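Local atomic coordinates of Poly(A) ribonuclease pop2 (Schizosaccharomyces pombe, PDB entry 2P51), a protein that removes poly(A) tails from messenger RNA as the catalytic 3'-exoribonuclease of the CCR4-NOT complex, releasing 5'-AMP with the aid of bound divalent metal ions. Residues 74-77 with 78-82; 125-129 with 130-134. All coordinates share one frame; numbering follows the deposited sequence.

Contact 1: 74-77 with 78-82; sequences QTLR and ANVDS
Thr75 and Asn79, one helical turn apart, illustrate how a side chain can double a backbone bond. The carbonyl oxygen of Thr75 accepts from Asn79 N at 3.1 Å and from Asn79 ND2 at 2.9 Å, the two donors arriving from opposite faces of the carbonyl plane. The acceptor lies almost in the plane of the Asn79 amide, and the N-H of ND2 points to it at 166°. With CG set beside its own backbone N (chi1 -73°), Asn79 folds back toward the preceding turn, where ND2 also lies 3.8 Å from Thr75 CG2. The rest of this amide is spoken for by a loop: ND2 gives a further bond to the carbonyl of Ala59, and OD1 receives the N-H of Val58. Thr75 OG1 is bonded to the carbonyl of Tyr71.

The backbone bond from Asn79 N belongs to the i to i+4 pattern of helix 69-82; the most linear of those between 74-77 and 78-82 runs from Val80 N to Leu76 O at 2.7 Å. The side chains of Leu76 and Val80 lie side by side, Leu76 CD2 4.1 Å from Val80 CG2, and both pack against helix 170-181 of the DEDD nuclease fold.

On the polar flank, Arg77 stretches out from CG to NE and serves two acceptors at the edge of its guanidinium. NH1 meets Gln74 OE1 at 3.0 Å, exactly in the guanidinium plane, while NE reaches a water that in turn donates to Asp81 OD2 at 2.6 Å. The Arg77 and Asp81 charges are therefore joined through water, their planes nearly perpendicular (88°). Asp81 OD1 accepts instead from Leu185 N, and Gln74 NE2 donates to the carbonyl of Ala187.

Contact 2: 125-129 with 130-134; sequences ELLTK and SGIDF
The carbonyl oxygen of Leu126 is gripped twice by a single residue, Ser130: by its backbone N at 3.0 Å and by its hydroxyl OG at 2.8 Å, from opposite faces of the carbonyl plane. The hydroxyl bends back over the last helical turn because OG stands beside its own backbone N (chi1 -66°). Without the hydroxyl, as with an alanine here, Leu126 O is likely to be left with the bent backbone bond alone, and a gap would probably open beside Leu126 CD1.

The next two carbonyls are taken up as the chain turns: Gly131 N bonds to Thr128 O, and Ile132 N to Leu127 O at 3.0 Å. A water bridges Thr128 O and Ile132 O, giving a hydrogen to each. Beyond the turn, Ile132 lies alongside Leu127, Ile132 CG1 3.6 Å from Leu127 CB, while Ile132 CG2 sits over the centre of the Phe134 ring, 3.5 Å above the plane. The edge of that ring faces helix 121-129, where CZ approaches Leu127 CB at 3.9 Å and CE2 comes to 3.4 Å from Thr128 OG1, a hydroxyl bonded to the carbonyl of Ile124. Back in the helix, Lys129 NZ forms a salt bridge with Glu125 OE1 at 2.7 Å.

The 6→1 bond from Ile132 N to Leu127 O and the 5→2 bond from Gly131 N to Thr128 O, together with the positive phi of Gly131 (111°), make this helix end a Schellman motif.

How the contacts relate
Contact 1 comes first along the chain and closes before contact 2 opens; their centres are 22 Å apart and their nearest atoms about 13 Å, with no touch between them. One lies within helix 69-82, the other at the end of helix 121-129 and the loop leading to helix 134-140, and strands 87-93 and 105-109 of the mixed sheet fall between them in sequence. Contact 2 comes close to the metal site, Leu127 being about 4 Å from Glu53 between side chains. Contact 1 stands further back, with Val80 about 8 Å from Asp172 between side chains. The two local contacts thus lie on different helices of one nuclease domain, at different distances from the same metal site.

Contact 1: 74-77 with 78-82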
ATOM      1  N   GLN A  74     -11.671  -8.252 -12.243  1.00 26.90           N
ATOM      2  CA  GLN A  74     -11.017  -8.705 -13.474  1.00 26.29           C
ATOM      3  C   GLN A  74     -10.187  -7.602 -14.109  1.00 25.02           C
ATOM      4  O   GLN A  74      -9.177  -7.918 -14.763  1.00 25.12           O
ATOM      5  CB  GLN A  74     -12.073  -9.219 -14.446  1.00 27.99           C
ATOM      6  CG  GLN A  74     -12.862 -10.449 -13.992  1.00 31.04           C
ATOM      7  CD  GLN A  74     -11.952 -11.557 -13.476  1.00 29.14           C
ATOM      8  OE1 GLN A  74     -10.859 -11.782 -13.992  1.00 28.67           O
ATOM      9  NE2 GLN A  74     -12.359 -12.281 -12.443  1.00 29.66           N
ATOM     10  N   THR A  75     -10.541  -6.329 -13.946  1.00 24.43           N
ATOM     11  CA  THR A  75      -9.691  -5.229 -14.398  1.00 22.65           C
ATOM     12  C   THR A  75      -8.376  -5.188 -13.629  1.00 19.97           C
ATOM     13  O   THR A  75      -7.272  -5.101 -14.188  1.00 20.98           O
ATOM     14  CB  THR A  75     -10.377  -3.854 -14.239  1.00 29.43           C
ATOM     15  OG1 THR A  75     -11.478  -3.820 -15.163  1.00 30.91           O
ATOM     16  CG2 THR A  75      -9.480  -2.721 -14.672  1.00 26.22           C
ATOM     17  N   LEU A  76      -8.510  -5.257 -12.303  1.00 19.91           N
ATOM     18  CA  LEU A  76      -7.338  -5.264 -11.437  1.00 18.43           C
ATOM     19  C   LEU A  76      -6.390  -6.409 -11.821  1.00 17.89           C
ATOM     20  O   LEU A  76      -5.189  -6.247 -11.974  1.00 18.21           O
ATOM     21  CB  LEU A  76      -7.859  -5.359 -10.002  1.00 23.67           C
ATOM     22  CG  LEU A  76      -6.990  -5.470  -8.778  1.00 21.41           C
ATOM     23  CD1 LEU A  76      -7.826  -5.067  -7.557  1.00 18.63           C
ATOM     24  CD2 LEU A  76      -6.393  -6.855  -8.575  1.00 19.76           C
ATOM     25  N   ARG A  77      -6.946  -7.618 -11.912  1.00 18.40           N
ATOM     26  CA  ARG A  77      -6.137  -8.810 -12.160  1.00 20.46           C
ATOM     27  C   ARG A  77      -5.360  -8.670 -13.451  1.00 21.61           C
ATOM     28  O   ARG A  77      -4.175  -8.965 -13.566  1.00 21.05           O
ATOM     29  CB  ARG A  77      -7.116  -9.992 -12.197  1.00 21.19           C
ATOM     30  CG  ARG A  77      -6.551 -11.367 -12.484  1.00 28.00           C
ATOM     31  CD  ARG A  77      -7.716 -12.330 -12.790  1.00 35.27           C
ATOM     32  NE  ARG A  77      -7.177 -13.485 -13.475  1.00 35.26           N
ATOM     33  CZ  ARG A  77      -7.750 -14.229 -14.397  1.00 34.43           C
ATOM     34  NH1 ARG A  77      -8.986 -13.938 -14.804  1.00 32.25           N
ATOM     35  NH2 ARG A  77      -7.060 -15.250 -14.878  1.00 36.94           N
ATOM     36  N   ALA A  78      -6.020  -8.217 -14.515  1.00 19.81           N
ATOM     37  CA  ALA A  78      -5.387  -8.067 -15.820  1.00 22.91           C
ATOM     38  C   ALA A  78      -4.224  -7.104 -15.714  1.00 19.78           C
ATOM     39  O   ALA A  78      -3.155  -7.329 -16.283  1.00 27.71           O
ATOM     40  CB  ALA A  78      -6.399  -7.594 -16.864  1.00 25.42           C
ATOM     41  N   ASN A  79      -4.417  -5.991 -15.026  1.00 17.95           N
ATOM     42  CA  ASN A  79      -3.356  -4.963 -15.016  1.00 16.94           C
ATOM     43  C   ASN A  79      -2.266  -5.260 -14.002  1.00 15.24           C
ATOM     44  O   ASN A  79      -1.078  -5.107 -14.320  1.00 18.71           O
ATOM     45  CB  ASN A  79      -3.981  -3.560 -14.771  1.00 17.54           C
ATOM     46  CG  ASN A  79      -4.720  -3.112 -16.032  1.00 18.16           C
ATOM     47  OD1 ASN A  79      -4.085  -2.543 -16.916  1.00 18.95           O
ATOM     48  ND2 ASN A  79      -6.015  -3.358 -16.149  1.00 20.12           N
ATOM     49  N   VAL A  80      -2.656  -5.698 -12.798  1.00 14.88           N
ATOM     50  CA  VAL A  80      -1.627  -5.971 -11.781  1.00 14.61           C
ATOM     51  C   VAL A  80      -0.749  -7.106 -12.248  1.00 14.71           C
ATOM     52  O   VAL A  80       0.481  -7.060 -12.043  1.00 17.02           O
ATOM     53  CB  VAL A  80      -2.253  -6.269 -10.408  1.00 14.21           C
ATOM     54  CG1 VAL A  80      -1.176  -6.695  -9.436  1.00 16.30           C
ATOM     55  CG2 VAL A  80      -2.990  -5.056  -9.841  1.00 15.27           C
ATOM     56  N   ASP A  81      -1.345  -8.129 -12.868  1.00 15.26           N
ATOM     57  CA  ASP A  81      -0.484  -9.233 -13.315  1.00 15.49           C
ATOM     58  C   ASP A  81       0.567  -8.753 -14.338  1.00 16.04           C
ATOM     59  O   ASP A  81       1.642  -9.344 -14.365  1.00 19.92           O
ATOM     60  CB  ASP A  81      -1.278 -10.317 -14.022  1.00 17.72           C
ATOM     61  CG  ASP A  81      -1.936 -11.337 -13.122  1.00 18.14           C
ATOM     62  OD1 ASP A  81      -1.693 -11.399 -11.901  1.00 19.37           O
ATOM     63  OD2 ASP A  81      -2.737 -12.120 -13.697  1.00 20.25           O
ATOM     64  N   SER A  82       0.210  -7.741 -15.150  1.00 17.34           N
ATOM     65  CA  SER A  82       1.009  -7.376 -16.298  1.00 17.04           C
ATOM     66  C   SER A  82       1.985  -6.219 -16.134  1.00 16.23           C
ATOM     67  O   SER A  82       2.949  -6.099 -16.893  1.00 23.11           O
ATOM     68  CB  SER A  82       0.046  -7.008 -17.464  1.00 26.87           C
ATOM     69  OG  SER A  82      -0.389  -8.278 -17.980  1.00 37.08           O
TER
HETATM   70  O   HOH W   1      -4.337 -14.061 -13.123  1.00 21.57           O

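Contact 2: 125-129 with 130-134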
ATOM      1  N   GLU A 125       4.291   9.867 -16.523  1.00 16.36           N
ATOM      2  CA  GLU A 125       4.442  11.318 -16.468  1.00 15.61           C
ATOM      3  C   GLU A 125       4.056  11.838 -15.088  1.00 14.64           C
ATOM      4  O   GLU A 125       4.714  12.694 -14.484  1.00 16.83           O
ATOM      5  CB  GLU A 125       3.590  12.029 -17.547  1.00 18.48           C
ATOM      6  CG  GLU A 125       3.822  13.532 -17.453  1.00 23.42           C
ATOM      7  CD  GLU A 125       5.249  13.941 -17.771  1.00 29.05           C
ATOM      8  OE1 GLU A 125       5.726  14.931 -17.160  1.00 35.78           O
ATOM      9  OE2 GLU A 125       5.851  13.265 -18.623  1.00 34.69           O
ATOM     10  N   LEU A 126       2.957  11.328 -14.555  1.00 15.36           N
ATOM     11  CA  LEU A 126       2.516  11.774 -13.210  1.00 15.06           C
ATOM     12  C   LEU A 126       3.559  11.404 -12.164  1.00 14.42           C
ATOM     13  O   LEU A 126       3.873  12.214 -11.278  1.00 17.82           O
ATOM     14  CB  LEU A 126       1.203  11.102 -12.872  1.00 17.33           C
ATOM     15  CG  LEU A 126       0.571  11.335 -11.498  1.00 17.55           C
ATOM     16  CD1 LEU A 126       0.261  12.819 -11.239  1.00 17.91           C
ATOM     17  CD2 LEU A 126      -0.742  10.542 -11.448  1.00 20.33           C
ATOM     18  N   LEU A 127       4.085  10.176 -12.282  1.00 15.35           N
ATOM     19  CA  LEU A 127       5.096   9.767 -11.282  1.00 15.73           C
ATOM     20  C   LEU A 127       6.367  10.594 -11.391  1.00 16.49           C
ATOM     21  O   LEU A 127       7.038  10.957 -10.419  1.00 17.25           O
ATOM     22  CB  LEU A 127       5.376   8.258 -11.438  1.00 15.32           C
ATOM     23  CG  LEU A 127       4.231   7.377 -10.927  1.00 17.05           C
ATOM     24  CD1 LEU A 127       4.365   5.929 -11.413  1.00 20.91           C
ATOM     25  CD2 LEU A 127       4.106   7.393  -9.380  1.00 20.70           C
ATOM     26  N   THR A 128       6.773  10.884 -12.632  1.00 16.47           N
ATOM     27  CA  THR A 128       7.934  11.715 -12.879  1.00 17.43           C
ATOM     28  C   THR A 128       7.758  13.093 -12.257  1.00 17.37           C
ATOM     29  O   THR A 128       8.646  13.595 -11.534  1.00 20.57           O
ATOM     30  CB  THR A 128       8.212  11.848 -14.384  1.00 15.76           C
ATOM     31  OG1 THR A 128       8.462  10.528 -14.891  1.00 18.07           O
ATOM     32  CG2 THR A 128       9.464  12.671 -14.665  1.00 20.57           C
ATOM     33  N   LYS A 129       6.620  13.719 -12.526  1.00 17.93           N
ATOM     34  CA  LYS A 129       6.360  15.050 -11.949  1.00 18.30           C
ATOM     35  C   LYS A 129       6.301  14.964 -10.427  1.00 19.12           C
ATOM     36  O   LYS A 129       6.604  15.953  -9.739  1.00 22.62           O
ATOM     37  CB  LYS A 129       5.072  15.646 -12.518  1.00 18.42           C
ATOM     38  CG  LYS A 129       5.227  16.103 -13.966  1.00 20.30           C
ATOM     39  CD  LYS A 129       4.074  17.015 -14.358  1.00 23.32           C
ATOM     40  CE  LYS A 129       4.209  17.654 -15.726  1.00 25.82           C
ATOM     41  NZ  LYS A 129       3.727  16.787 -16.825  1.00 24.81           N
ATOM     42  N   SER A 130       5.929  13.815  -9.888  1.00 18.35           N
ATOM     43  CA  SER A 130       5.779  13.626  -8.441  1.00 19.38           C
ATOM     44  C   SER A 130       7.106  13.317  -7.777  1.00 17.23           C
ATOM     45  O   SER A 130       7.141  13.235  -6.540  1.00 20.34           O
ATOM     46  CB  SER A 130       4.758  12.521  -8.157  1.00 18.96           C
ATOM     47  OG  SER A 130       3.481  12.936  -8.597  1.00 18.36           O
ATOM     48  N   GLY A 131       8.171  13.143  -8.585  1.00 20.91           N
ATOM     49  CA  GLY A 131       9.510  12.953  -8.053  1.00 21.87           C
ATOM     50  C   GLY A 131      10.189  11.610  -8.187  1.00 21.45           C
ATOM     51  O   GLY A 131      11.326  11.350  -7.717  1.00 24.34           O
ATOM     52  N   ILE A 132       9.584  10.633  -8.865  1.00 20.09           N
ATOM     53  CA  ILE A 132      10.243   9.352  -9.141  1.00 20.18           C
ATOM     54  C   ILE A 132      11.454   9.542 -10.033  1.00 21.14           C
ATOM     55  O   ILE A 132      11.379  10.208 -11.075  1.00 23.03           O
ATOM     56  CB  ILE A 132       9.279   8.352  -9.830  1.00 20.72           C
ATOM     57  CG1 ILE A 132       8.051   8.009  -8.972  1.00 23.32           C
ATOM     58  CG2 ILE A 132       9.999   7.081 -10.250  1.00 22.45           C
ATOM     59  CD1 ILE A 132       8.385   7.365  -7.663  1.00 25.85           C
ATOM     60  N   ASP A 133      12.546   8.924  -9.587  1.00 20.64           N
ATOM     61  CA  ASP A 133      13.814   8.911 -10.350  1.00 22.30           C
ATOM     62  C   ASP A 133      13.905   7.632 -11.153  1.00 19.21           C
ATOM     63  O   ASP A 133      14.463   6.618 -10.731  1.00 20.05           O
ATOM     64  CB  ASP A 133      14.955   9.106  -9.345  1.00 22.50           C
ATOM     65  CG  ASP A 133      16.304   9.196  -9.996  1.00 26.41           C
ATOM     66  OD1 ASP A 133      16.463   8.935 -11.220  1.00 32.49           O
ATOM     67  OD2 ASP A 133      17.294   9.552  -9.299  1.00 36.01           O
ATOM     68  N   PHE A 134      13.296   7.662 -12.338  1.00 20.24           N
ATOM     69  CA  PHE A 134      13.208   6.400 -13.076  1.00 20.35           C
ATOM     70  C   PHE A 134      14.577   5.827 -13.407  1.00 20.44           C
ATOM     71  O   PHE A 134      14.775   4.618 -13.437  1.00 19.73           O
ATOM     72  CB  PHE A 134      12.326   6.633 -14.329  1.00 19.28           C
ATOM     73  CG  PHE A 134      10.840   6.476 -13.982  1.00 19.00           C
ATOM     74  CD1 PHE A 134      10.291   5.217 -13.783  1.00 18.82           C
ATOM     75  CD2 PHE A 134       9.991   7.577 -13.865  1.00 18.77           C
ATOM     76  CE1 PHE A 134       8.950   5.015 -13.467  1.00 17.75           C
ATOM     77  CE2 PHE A 134       8.657   7.414 -13.513  1.00 19.20           C
ATOM     78  CZ  PHE A 134       8.127   6.126 -13.297  1.00 18.79           C
TER
HETATM   79  O   HOH W   2      11.175  12.836 -11.129  0.83 26.05           O